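Local coordinates for ribonucleotide monophosphatase NagD (Escherichia coli, PDB 2C4N), which probably removes phosphate from a broad range of nucleotides and other phosphorylated compounds, using magnesium or another divalent metal ion, at residues I3-D9 with E195-D201; A74-F78 with P179-R183; G84-V89 with A102-D108; F140-D146 with C156-C160. One frame throughout, in Å; residues are numbered along the deposited sequence.

Contact 1: I3-D9 with E195-D201; sequences IKNVICD and ETVIVGD. With MG (magnesium ion), chain B.
The magnesium site of this HAD-superfamily phosphatase sits at the C-terminal ends of two neighbouring parallel strands, which bring Asp9 and Asp201 together. Asp9 OD2 binds the metal at 2.2 Å and Asp201 OD1 at 2.3 Å, and the two carboxylate planes lie only 9° apart. Asp9 OD2 and Asp201 OD1 stand 2.9 Å apart, an approach explained by the ion they share. With Asp11 O and two waters also on the magnesium, the site fits the DxDx(T/V) pattern of HAD enzymes. The second oxygens are held too: Asp9 OD1 by a salt bridge to Lys176, Asp201 OD2 by the amide of Val224.

Behind the metal, strands 5-9 and 196-200 run side by side in the centre of the Rossmann-like parallel sheet. Ile7 N donates to Val197 O, Val199 N to Ile7 O and Asp9 N to Val199 O, the last bond holding the backbone of Asp9 in the strand while its carboxylate reaches on to the ion. On one face of the sheet Ile7 CG2 meets Ile198 CG1, beneath helix 180-189. On the other, Val6 CG2 packs on Val197 CG1, and Ile3, from the loop before the strand, adds its CG2 to Val197 CG1 at 3.7 Å.

The far end is polar. Glu195 O is gripped by two backbone amides, Lys4 N at 2.8 Å and Asn5 N at 3.1 Å, and the Lys4 chain, extended beyond CG, runs alongside Glu195, Lys4 CD lying 3.8 Å from Glu195 CG. Glu195 OE2 is taken by Met1 N, while a water accepts from Asn5 ND2 at 3.1 Å and donates weakly to Glu195 OE1.

Contact 2: A74-F78 with P179-R183; sequences ATADF and PWIIR
Phe78 reaches from helix 71-80 onto Trp180, and its CB makes the first touch, 3.4 Å from Trp180 CH2. CG anti to the backbone N (chi1 171°) sets the phenyl ring with its CD2 edge over the indole. CD2 then lies 3.9 Å above the indole plane, toward the rim of that face, and 4.0 Å from Trp180 CZ2. The pair is T-shaped, the Phe78 edge directed at the face of the six-membered ring of Trp180, with planes at 82° and centroids 5.3 Å apart. Further out, the Phe78 ring meets Phe172 and reaches Phe211 of a second subunit, which also stacks on Trp180.

The packing joins helix 71-80, which leads from the HAD core into the cap domain, to the N-terminal part of helix 180-189, where the chain has returned to the core. Here the rim of Trp180 comes up against the backbone of the first helix: Ala74 O lies near the indole plane, 3.4 Å from CZ3, while accepting the helical bond from Phe78 N. One turn before Phe78, the methyl of Ala74 also rests on Ile181, its CB 3.8 Å from both CG1 and CD1.

Contact 3: G84-V89 with A102-D108; sequences GKKAYV and AGFTITD
Lys85 NZ donates to Ala102 O over 2.6 Å, meeting the carbonyl almost head-on with a C=O...N angle of 175°. The acceptor lies where helix 94-101 ends: Gly103, with positive phi, closes a Schellman motif in which Phe104 N returns to Leu99 O and Gly103 N to Tyr100 O. A lysine ammonium at this C-terminal end would probably be stabilised by the helix dipole.

To get there the Lys85 chain bends twice, at chi2 (-59°) and chi4 (104°), and on the way it crosses the Phe104 ring at about a right angle. CD lies 3.5 Å above the ring plane, toward the CE1 side, in a CH-pi contact. The methyl of Ala87 also touches the ring, its CB 3.8 Å from Phe104 CD2, while Leu79 of helix 71-80 packs on this phenylalanine from outside the pair. Gly84 O, buried nearby, has no polar partner.

From here on the backbones pair as parallel strands. Thr105 N donates to Lys85 O at 2.8 Å, Ala87 N to Thr105 O at 3.0 Å and Thr107 N to Ala87 O at 2.9 Å. Val89 CG2 meets Ile106 CD1 under helix 94-101. Tyr88 lies with Thr107 O at its ring edge and CD2 3.8 Å from Asp108 CB; the Asp108 carboxylate itself is bound by Lys129.

Strand 86-90, helix 94-101 and the start of strand 105-116 thus form a beta-alpha-beta unit, the first of the cap domain's parallel alpha/beta sheet.

Contact 4: F140-D146 with C156-C160; sequences FIATNPD and CGALC
This is a strand-and-loop to helix contact in the cap domain: the end of strand 139-142 and the turn after it pack against the first turn of helix 156-167. Ala142 CB rests on two neighbouring sulfurs of that turn, 3.7 Å from Cys156 SG and 3.6 Å from Cys160 SG. The Cys160 thiol also approaches the Phe140 ring obliquely, with SG 4.3 Å from CZ. Cys156 SG, anti to its own backbone N (chi1 -177°), points back under the loop, where Asn144 N makes a weak bond to it.

The Asn144 side chain is fixed from both ends. Its OD1 accepts from Thr143 OG1 at 2.8 Å in the carbonyl plane, and from a water that in turn accepts from Cys156 N, the helix's first amide. Its ND2 donates to Asp146 OD2 over 2.8 Å, nearly straight at 176°. The next amide, Gly157 N, binds Asp146 O at 2.8 Å, and Gly157 CA makes a CA-H...O contact with Pro145 O. Asp146 is thus held at its carbonyl by the helix and at its carboxylate by Asn144, with Asn43 ND2 of the core a further donor to OD2.

A phosphate ion close to the Asp146 carboxylate, probably from the crystallisation liquor, is in keeping with a pocket there. The turn places beside the catalytic core the cap residue that probably confers substrate specificity, an arrangement consistent with the substrate-specificity loop of capped HAD phosphatases.

Overall arrangement
Near the N terminus, strand 5-9 starts the core sheet, and contact 1 closes only when segment 195-201 returns beside it, 186 residues on from Asp9; the other three contacts nest inside this loop. Helix 71-80 opens contact 2, which closes at helix 180-189 and encloses the whole cap excursion. Within it contacts 3 and 4 follow in series without crossing, on neighbouring parts of the cap sheet, strands 105-116 and 139-142. Contact 2 is the link: Ile182 packs on Ile7 and Ile198 of contact 1, Ala76 on Ala102 of contact 3, and Thr75 and Phe78 on Thr143 and Ile141 of contact 4. Contacts 1 and 3, with centres about 33 Å apart, lie on opposite sides of the chain's centre.

Contact 1: I3-D9 with E195-D201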
# COMPACT_ATOMS: atom_id res chain seq x y z
N ILE A 3 5.02 -16.89 -35.97
CA ILE A 3 3.72 -16.95 -35.36
C ILE A 3 2.90 -18.11 -35.88
O ILE A 3 2.59 -18.13 -37.02
CB ILE A 3 2.98 -15.67 -35.53
CG1 ILE A 3 3.71 -14.53 -34.89
CG2 ILE A 3 1.66 -15.81 -34.90
CD1 ILE A 3 3.17 -13.24 -35.18
N LYS A 4 2.56 -19.07 -35.02
CA LYS A 4 1.78 -20.22 -35.43
C LYS A 4 0.48 -20.33 -34.63
O LYS A 4 -0.41 -21.10 -34.98
CB LYS A 4 2.58 -21.51 -35.24
CG LYS A 4 3.86 -21.60 -36.06
CD LYS A 4 4.59 -22.90 -35.77
CE LYS A 4 5.86 -23.02 -36.59
NZ LYS A 4 6.58 -24.29 -36.28
N ASN A 5 0.39 -19.54 -33.55
CA ASN A 5 -0.78 -19.55 -32.68
C ASN A 5 -1.11 -18.11 -32.29
O ASN A 5 -0.24 -17.25 -32.26
CB ASN A 5 -0.48 -20.35 -31.41
CG ASN A 5 0.12 -21.71 -31.71
OD1 ASN A 5 -0.59 -22.67 -32.02
ND2 ASN A 5 1.45 -21.79 -31.64
N VAL A 6 -2.38 -17.86 -31.96
CA VAL A 6 -2.78 -16.51 -31.61
C VAL A 6 -3.72 -16.42 -30.41
O VAL A 6 -4.72 -17.12 -30.36
CB VAL A 6 -3.50 -15.80 -32.79
CG1 VAL A 6 -3.94 -14.40 -32.38
CG2 VAL A 6 -2.58 -15.74 -34.01
N ILE A 7 -3.37 -15.57 -29.45
CA ILE A 7 -4.21 -15.32 -28.29
C ILE A 7 -4.66 -13.88 -28.52
O ILE A 7 -3.83 -12.98 -28.66
CB ILE A 7 -3.44 -15.37 -26.96
CG1 ILE A 7 -2.98 -16.79 -26.66
CG2 ILE A 7 -4.35 -14.87 -25.83
CD1 ILE A 7 -2.15 -16.91 -25.37
N CYS A 8 -5.97 -13.67 -28.60
CA CYS A 8 -6.46 -12.32 -28.83
C CYS A 8 -7.44 -11.89 -27.76
O CYS A 8 -8.45 -12.56 -27.50
CB CYS A 8 -7.14 -12.24 -30.20
SG CYS A 8 -7.66 -10.57 -30.68
N ASP A 9 -7.12 -10.77 -27.12
CA ASP A 9 -7.99 -10.24 -26.08
C ASP A 9 -9.31 -9.79 -26.71
O ASP A 9 -9.35 -9.43 -27.89
CB ASP A 9 -7.30 -9.06 -25.40
CG ASP A 9 -8.19 -8.41 -24.38
OD1 ASP A 9 -8.63 -9.11 -23.44
OD2 ASP A 9 -8.46 -7.21 -24.54
N GLU A 195 6.20 -19.40 -30.44
CA GLU A 195 5.47 -19.30 -31.70
C GLU A 195 4.06 -18.74 -31.49
O GLU A 195 3.16 -19.00 -32.29
CB GLU A 195 5.37 -20.66 -32.40
CG GLU A 195 6.64 -21.12 -33.07
CD GLU A 195 7.36 -22.20 -32.29
OE1 GLU A 195 6.77 -23.28 -32.10
OE2 GLU A 195 8.50 -21.96 -31.85
N THR A 196 3.88 -17.98 -30.42
CA THR A 196 2.57 -17.42 -30.13
C THR A 196 2.63 -15.93 -29.90
O THR A 196 3.57 -15.41 -29.31
CB THR A 196 1.94 -18.09 -28.90
OG1 THR A 196 1.90 -19.51 -29.10
CG2 THR A 196 0.52 -17.58 -28.66
N VAL A 197 1.62 -15.23 -30.40
CA VAL A 197 1.53 -13.79 -30.24
C VAL A 197 0.23 -13.53 -29.49
O VAL A 197 -0.73 -14.29 -29.60
CB VAL A 197 1.46 -13.06 -31.61
CG1 VAL A 197 0.22 -13.51 -32.38
CG2 VAL A 197 1.44 -11.55 -31.40
N ILE A 198 0.22 -12.47 -28.68
CA ILE A 198 -0.99 -12.10 -27.99
C ILE A 198 -1.32 -10.70 -28.46
O ILE A 198 -0.42 -9.86 -28.58
CB ILE A 198 -0.85 -12.12 -26.45
CG1 ILE A 198 -2.14 -11.57 -25.81
CG2 ILE A 198 0.36 -11.30 -26.01
CD1 ILE A 198 -2.24 -11.82 -24.32
N VAL A 199 -2.59 -10.45 -28.75
CA VAL A 199 -3.04 -9.13 -29.19
C VAL A 199 -3.90 -8.57 -28.05
O VAL A 199 -4.81 -9.25 -27.58
CB VAL A 199 -3.90 -9.22 -30.47
CG1 VAL A 199 -4.34 -7.83 -30.90
CG2 VAL A 199 -3.13 -9.90 -31.59
N GLY A 200 -3.60 -7.36 -27.61
CA GLY A 200 -4.38 -6.77 -26.53
C GLY A 200 -4.36 -5.26 -26.57
O GLY A 200 -3.55 -4.66 -27.27
N ASP A 201 -5.25 -4.64 -25.79
CA ASP A 201 -5.35 -3.19 -25.75
C ASP A 201 -4.84 -2.58 -24.45
O ASP A 201 -4.72 -1.36 -24.34
CB ASP A 201 -6.80 -2.75 -25.95
CG ASP A 201 -7.69 -3.22 -24.83
OD1 ASP A 201 -7.70 -4.44 -24.58
OD2 ASP A 201 -8.38 -2.38 -24.19
MG MG B . -9.13 -5.55 -23.21
O HOH W 1 3.66 -23.87 -31.03
O HOH W 2 -9.80 -3.59 -22.13
O HOH W 3 -7.24 -5.83 -21.90

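Contact 2: A74-F78 with P179-R183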
# COMPACT_ATOMS: atom_id res chain seq x y z
N ALA A 74 -10.20 -20.69 -16.85
CA ALA A 74 -8.81 -20.77 -16.42
C ALA A 74 -8.71 -21.15 -14.95
O ALA A 74 -7.84 -21.93 -14.56
CB ALA A 74 -8.10 -19.44 -16.68
N THR A 75 -9.61 -20.61 -14.14
CA THR A 75 -9.62 -20.92 -12.71
C THR A 75 -9.97 -22.40 -12.51
O THR A 75 -9.37 -23.08 -11.68
CB THR A 75 -10.64 -20.04 -11.96
OG1 THR A 75 -10.22 -18.67 -12.03
CG2 THR A 75 -10.74 -20.48 -10.50
N ALA A 76 -10.94 -22.89 -13.27
CA ALA A 76 -11.33 -24.29 -13.16
C ALA A 76 -10.16 -25.17 -13.58
O ALA A 76 -9.87 -26.18 -12.94
CB ALA A 76 -12.55 -24.58 -14.06
N ASP A 77 -9.47 -24.78 -14.65
CA ASP A 77 -8.32 -25.54 -15.13
C ASP A 77 -7.21 -25.54 -14.10
O ASP A 77 -6.50 -26.53 -13.94
CB ASP A 77 -7.79 -24.96 -16.45
CG ASP A 77 -8.64 -25.36 -17.65
OD1 ASP A 77 -9.34 -26.39 -17.57
OD2 ASP A 77 -8.59 -24.65 -18.68
N PHE A 78 -7.06 -24.42 -13.40
CA PHE A 78 -6.05 -24.29 -12.36
C PHE A 78 -6.35 -25.24 -11.20
O PHE A 78 -5.48 -25.96 -10.72
CB PHE A 78 -6.02 -22.84 -11.87
CG PHE A 78 -5.17 -22.62 -10.65
CD1 PHE A 78 -5.66 -22.92 -9.38
CD2 PHE A 78 -3.88 -22.11 -10.76
CE1 PHE A 78 -4.88 -22.71 -8.24
CE2 PHE A 78 -3.09 -21.90 -9.63
CZ PHE A 78 -3.59 -22.20 -8.36
N PRO A 179 0.97 -14.18 -15.51
CA PRO A 179 1.42 -14.93 -16.68
C PRO A 179 0.82 -16.33 -16.77
O PRO A 179 0.73 -16.91 -17.86
CB PRO A 179 2.94 -14.97 -16.50
CG PRO A 179 3.22 -13.73 -15.69
CD PRO A 179 2.11 -13.75 -14.68
N TRP A 180 0.40 -16.88 -15.64
CA TRP A 180 -0.16 -18.23 -15.65
C TRP A 180 -1.32 -18.44 -16.62
O TRP A 180 -1.39 -19.46 -17.29
CB TRP A 180 -0.61 -18.65 -14.25
CG TRP A 180 -0.99 -20.10 -14.22
CD1 TRP A 180 -0.15 -21.16 -14.06
CD2 TRP A 180 -2.29 -20.64 -14.46
NE1 TRP A 180 -0.85 -22.34 -14.19
CE2 TRP A 180 -2.16 -22.05 -14.44
CE3 TRP A 180 -3.55 -20.08 -14.70
CZ2 TRP A 180 -3.25 -22.90 -14.65
CZ3 TRP A 180 -4.63 -20.93 -14.91
CH2 TRP A 180 -4.47 -22.32 -14.88
N ILE A 181 -2.24 -17.48 -16.69
CA ILE A 181 -3.37 -17.64 -17.60
C ILE A 181 -2.92 -17.73 -19.05
O ILE A 181 -3.60 -18.35 -19.87
CB ILE A 181 -4.41 -16.51 -17.43
CG1 ILE A 181 -5.71 -16.91 -18.14
CG2 ILE A 181 -3.88 -15.21 -18.01
CD1 ILE A 181 -6.90 -16.05 -17.81
N ILE A 182 -1.79 -17.13 -19.37
CA ILE A 182 -1.25 -17.19 -20.73
C ILE A 182 -0.75 -18.62 -20.94
O ILE A 182 -0.91 -19.20 -22.02
CB ILE A 182 -0.09 -16.19 -20.93
CG1 ILE A 182 -0.57 -14.75 -20.67
CG2 ILE A 182 0.47 -16.31 -22.34
CD1 ILE A 182 -1.77 -14.33 -21.52
N ARG A 183 -0.13 -19.19 -19.91
CA ARG A 183 0.36 -20.56 -19.96
C ARG A 183 -0.82 -21.49 -20.18
O ARG A 183 -0.75 -22.42 -20.99
CB ARG A 183 1.07 -20.93 -18.66
CG ARG A 183 2.59 -20.95 -18.77
CD ARG A 183 3.02 -21.95 -19.83
NE ARG A 183 4.18 -21.49 -20.58
CZ ARG A 183 4.60 -22.06 -21.71
NH1 ARG A 183 3.96 -23.11 -22.20
NH2 ARG A 183 5.66 -21.57 -22.33

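Contact 3: G84-V89 with A102-D108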
# COMPACT_ATOMS: atom_id res chain seq x y z
N GLY A 84 -7.67 -31.61 -3.28
CA GLY A 84 -8.73 -30.97 -2.54
C GLY A 84 -9.79 -30.58 -3.55
O GLY A 84 -9.47 -30.01 -4.59
N LYS A 85 -11.04 -30.91 -3.27
CA LYS A 85 -12.12 -30.58 -4.19
C LYS A 85 -13.33 -29.98 -3.50
O LYS A 85 -14.46 -30.16 -3.94
CB LYS A 85 -12.53 -31.84 -4.97
CG LYS A 85 -11.51 -32.28 -6.01
CD LYS A 85 -11.27 -31.17 -7.02
CE LYS A 85 -10.21 -31.54 -8.05
NZ LYS A 85 -10.78 -31.89 -9.38
N LYS A 86 -13.08 -29.27 -2.41
CA LYS A 86 -14.13 -28.60 -1.66
C LYS A 86 -13.83 -27.11 -1.66
O LYS A 86 -12.73 -26.70 -1.30
CB LYS A 86 -14.20 -29.12 -0.22
CG LYS A 86 -14.87 -30.47 -0.07
CD LYS A 86 -15.12 -30.79 1.39
CE LYS A 86 -16.00 -32.02 1.55
NZ LYS A 86 -15.36 -33.25 0.99
N ALA A 87 -14.81 -26.31 -2.05
CA ALA A 87 -14.58 -24.87 -2.10
C ALA A 87 -15.79 -24.04 -1.71
O ALA A 87 -16.93 -24.41 -1.98
CB ALA A 87 -14.12 -24.47 -3.50
N TYR A 88 -15.52 -22.92 -1.06
CA TYR A 88 -16.58 -21.98 -0.72
C TYR A 88 -16.43 -20.97 -1.85
O TYR A 88 -15.36 -20.38 -2.03
CB TYR A 88 -16.34 -21.31 0.63
CG TYR A 88 -17.34 -20.21 0.89
CD1 TYR A 88 -16.95 -18.87 0.88
CD2 TYR A 88 -18.69 -20.51 1.09
CE1 TYR A 88 -17.89 -17.85 1.04
CE2 TYR A 88 -19.63 -19.49 1.24
CZ TYR A 88 -19.23 -18.17 1.22
OH TYR A 88 -20.16 -17.17 1.35
N VAL A 89 -17.48 -20.79 -2.64
CA VAL A 89 -17.42 -19.89 -3.77
C VAL A 89 -18.25 -18.63 -3.64
O VAL A 89 -19.42 -18.67 -3.25
CB VAL A 89 -17.84 -20.62 -5.07
CG1 VAL A 89 -17.73 -19.68 -6.27
CG2 VAL A 89 -16.96 -21.85 -5.28
N ALA A 102 -15.32 -29.63 -12.91
CA ALA A 102 -13.95 -29.92 -12.51
C ALA A 102 -13.94 -30.87 -11.31
O ALA A 102 -12.89 -31.14 -10.72
CB ALA A 102 -13.21 -28.64 -12.16
N GLY A 103 -15.12 -31.36 -10.94
CA GLY A 103 -15.24 -32.29 -9.83
C GLY A 103 -15.34 -31.70 -8.43
O GLY A 103 -15.14 -32.41 -7.45
N PHE A 104 -15.66 -30.42 -8.34
CA PHE A 104 -15.77 -29.77 -7.04
C PHE A 104 -17.09 -29.90 -6.32
O PHE A 104 -18.15 -30.07 -6.93
CB PHE A 104 -15.46 -28.28 -7.15
CG PHE A 104 -14.01 -27.95 -7.01
CD1 PHE A 104 -13.12 -28.15 -8.07
CD2 PHE A 104 -13.51 -27.48 -5.80
CE1 PHE A 104 -11.76 -27.86 -7.92
CE2 PHE A 104 -12.15 -27.19 -5.64
CZ PHE A 104 -11.27 -27.39 -6.70
N THR A 105 -17.01 -29.80 -5.00
CA THR A 105 -18.17 -29.79 -4.13
C THR A 105 -18.12 -28.36 -3.62
O THR A 105 -17.07 -27.89 -3.17
CB THR A 105 -18.01 -30.77 -2.95
OG1 THR A 105 -18.19 -32.12 -3.40
CG2 THR A 105 -19.04 -30.46 -1.85
N ILE A 106 -19.23 -27.65 -3.72
CA ILE A 106 -19.27 -26.27 -3.25
C ILE A 106 -19.94 -26.30 -1.89
O ILE A 106 -21.09 -26.71 -1.77
CB ILE A 106 -20.02 -25.38 -4.26
CG1 ILE A 106 -19.26 -25.39 -5.60
CG2 ILE A 106 -20.16 -23.96 -3.74
CD1 ILE A 106 -19.82 -24.47 -6.66
N THR A 107 -19.21 -25.87 -0.87
CA THR A 107 -19.71 -25.93 0.50
C THR A 107 -19.13 -24.87 1.42
O THR A 107 -18.06 -24.32 1.16
CB THR A 107 -19.37 -27.31 1.11
OG1 THR A 107 -19.75 -27.34 2.49
CG2 THR A 107 -17.87 -27.57 1.01
N ASP A 108 -19.85 -24.59 2.50
CA ASP A 108 -19.37 -23.64 3.49
C ASP A 108 -19.00 -24.43 4.74
O ASP A 108 -18.97 -23.90 5.86
CB ASP A 108 -20.44 -22.57 3.79
CG ASP A 108 -21.70 -23.15 4.38
OD1 ASP A 108 -21.80 -24.39 4.51
OD2 ASP A 108 -22.59 -22.35 4.72

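Contact 4: F140-D146 with C156-C160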
# COMPACT_ATOMS: atom_id res chain seq x y z
N PHE A 140 -6.84 -19.21 -0.92
CA PHE A 140 -7.52 -18.04 -1.49
C PHE A 140 -7.21 -17.81 -2.99
O PHE A 140 -6.11 -17.39 -3.35
CB PHE A 140 -7.11 -16.83 -0.64
CG PHE A 140 -7.98 -15.61 -0.81
CD1 PHE A 140 -9.22 -15.66 -1.45
CD2 PHE A 140 -7.56 -14.39 -0.28
CE1 PHE A 140 -10.02 -14.52 -1.56
CE2 PHE A 140 -8.34 -13.24 -0.39
CZ PHE A 140 -9.58 -13.30 -1.03
N ILE A 141 -8.20 -18.07 -3.84
CA ILE A 141 -8.06 -17.91 -5.29
C ILE A 141 -9.13 -16.96 -5.82
O ILE A 141 -10.28 -17.00 -5.38
CB ILE A 141 -8.28 -19.26 -6.03
CG1 ILE A 141 -7.50 -20.39 -5.34
CG2 ILE A 141 -7.85 -19.12 -7.48
CD1 ILE A 141 -6.01 -20.21 -5.35
N ALA A 142 -8.76 -16.11 -6.78
CA ALA A 142 -9.70 -15.16 -7.36
C ALA A 142 -9.54 -15.18 -8.88
O ALA A 142 -8.43 -15.33 -9.39
CB ALA A 142 -9.45 -13.76 -6.82
N THR A 143 -10.65 -15.03 -9.61
CA THR A 143 -10.59 -15.07 -11.07
C THR A 143 -9.81 -13.95 -11.74
O THR A 143 -9.02 -14.20 -12.65
CB THR A 143 -12.02 -15.14 -11.69
OG1 THR A 143 -12.78 -14.01 -11.28
CG2 THR A 143 -12.72 -16.41 -11.24
N ASN A 144 -10.03 -12.70 -11.32
CA ASN A 144 -9.32 -11.58 -11.95
C ASN A 144 -9.22 -10.39 -11.00
O ASN A 144 -10.12 -10.15 -10.19
CB ASN A 144 -10.04 -11.18 -13.25
CG ASN A 144 -11.49 -10.78 -13.04
OD1 ASN A 144 -12.31 -11.56 -12.55
ND2 ASN A 144 -11.81 -9.54 -13.42
N PRO A 145 -8.14 -9.61 -11.10
CA PRO A 145 -7.90 -8.44 -10.24
C PRO A 145 -8.68 -7.16 -10.55
O PRO A 145 -8.67 -6.22 -9.74
CB PRO A 145 -6.40 -8.24 -10.35
CG PRO A 145 -6.13 -8.59 -11.79
CD PRO A 145 -7.00 -9.82 -12.02
N ASP A 146 -9.34 -7.11 -11.69
CA ASP A 146 -10.11 -5.92 -12.08
C ASP A 146 -11.05 -5.49 -10.95
O ASP A 146 -11.79 -6.31 -10.41
CB ASP A 146 -10.90 -6.23 -13.34
CG ASP A 146 -10.01 -6.71 -14.47
OD1 ASP A 146 -9.53 -5.87 -15.25
OD2 ASP A 146 -9.78 -7.93 -14.55
N CYS A 156 -14.56 -8.67 -9.57
CA CYS A 156 -13.82 -9.54 -8.66
C CYS A 156 -12.89 -8.82 -7.67
O CYS A 156 -12.95 -9.07 -6.46
CB CYS A 156 -13.01 -10.55 -9.46
SG CYS A 156 -12.11 -11.73 -8.44
N GLY A 157 -12.04 -7.95 -8.19
CA GLY A 157 -11.10 -7.23 -7.33
C GLY A 157 -11.76 -6.48 -6.19
O GLY A 157 -11.21 -6.43 -5.08
N ALA A 158 -12.92 -5.90 -6.45
CA ALA A 158 -13.66 -5.16 -5.44
C ALA A 158 -14.27 -6.09 -4.39
O ALA A 158 -14.36 -5.74 -3.21
CB ALA A 158 -14.75 -4.32 -6.10
N LEU A 159 -14.69 -7.27 -4.83
CA LEU A 159 -15.28 -8.25 -3.92
C LEU A 159 -14.20 -8.82 -3.01
O LEU A 159 -14.47 -9.17 -1.86
CB LEU A 159 -15.95 -9.39 -4.70
CG LEU A 159 -17.00 -9.00 -5.76
CD1 LEU A 159 -17.79 -10.24 -6.15
CD2 LEU A 159 -17.93 -7.94 -5.22
N CYS A 160 -12.98 -8.92 -3.51
CA CYS A 160 -11.88 -9.44 -2.70
C CYS A 160 -11.40 -8.44 -1.66
O CYS A 160 -10.93 -8.83 -0.59
CB CYS A 160 -10.70 -9.83 -3.60
SG CYS A 160 -10.96 -11.31 -4.61
O HOH W 4 -14.78 -9.79 -12.27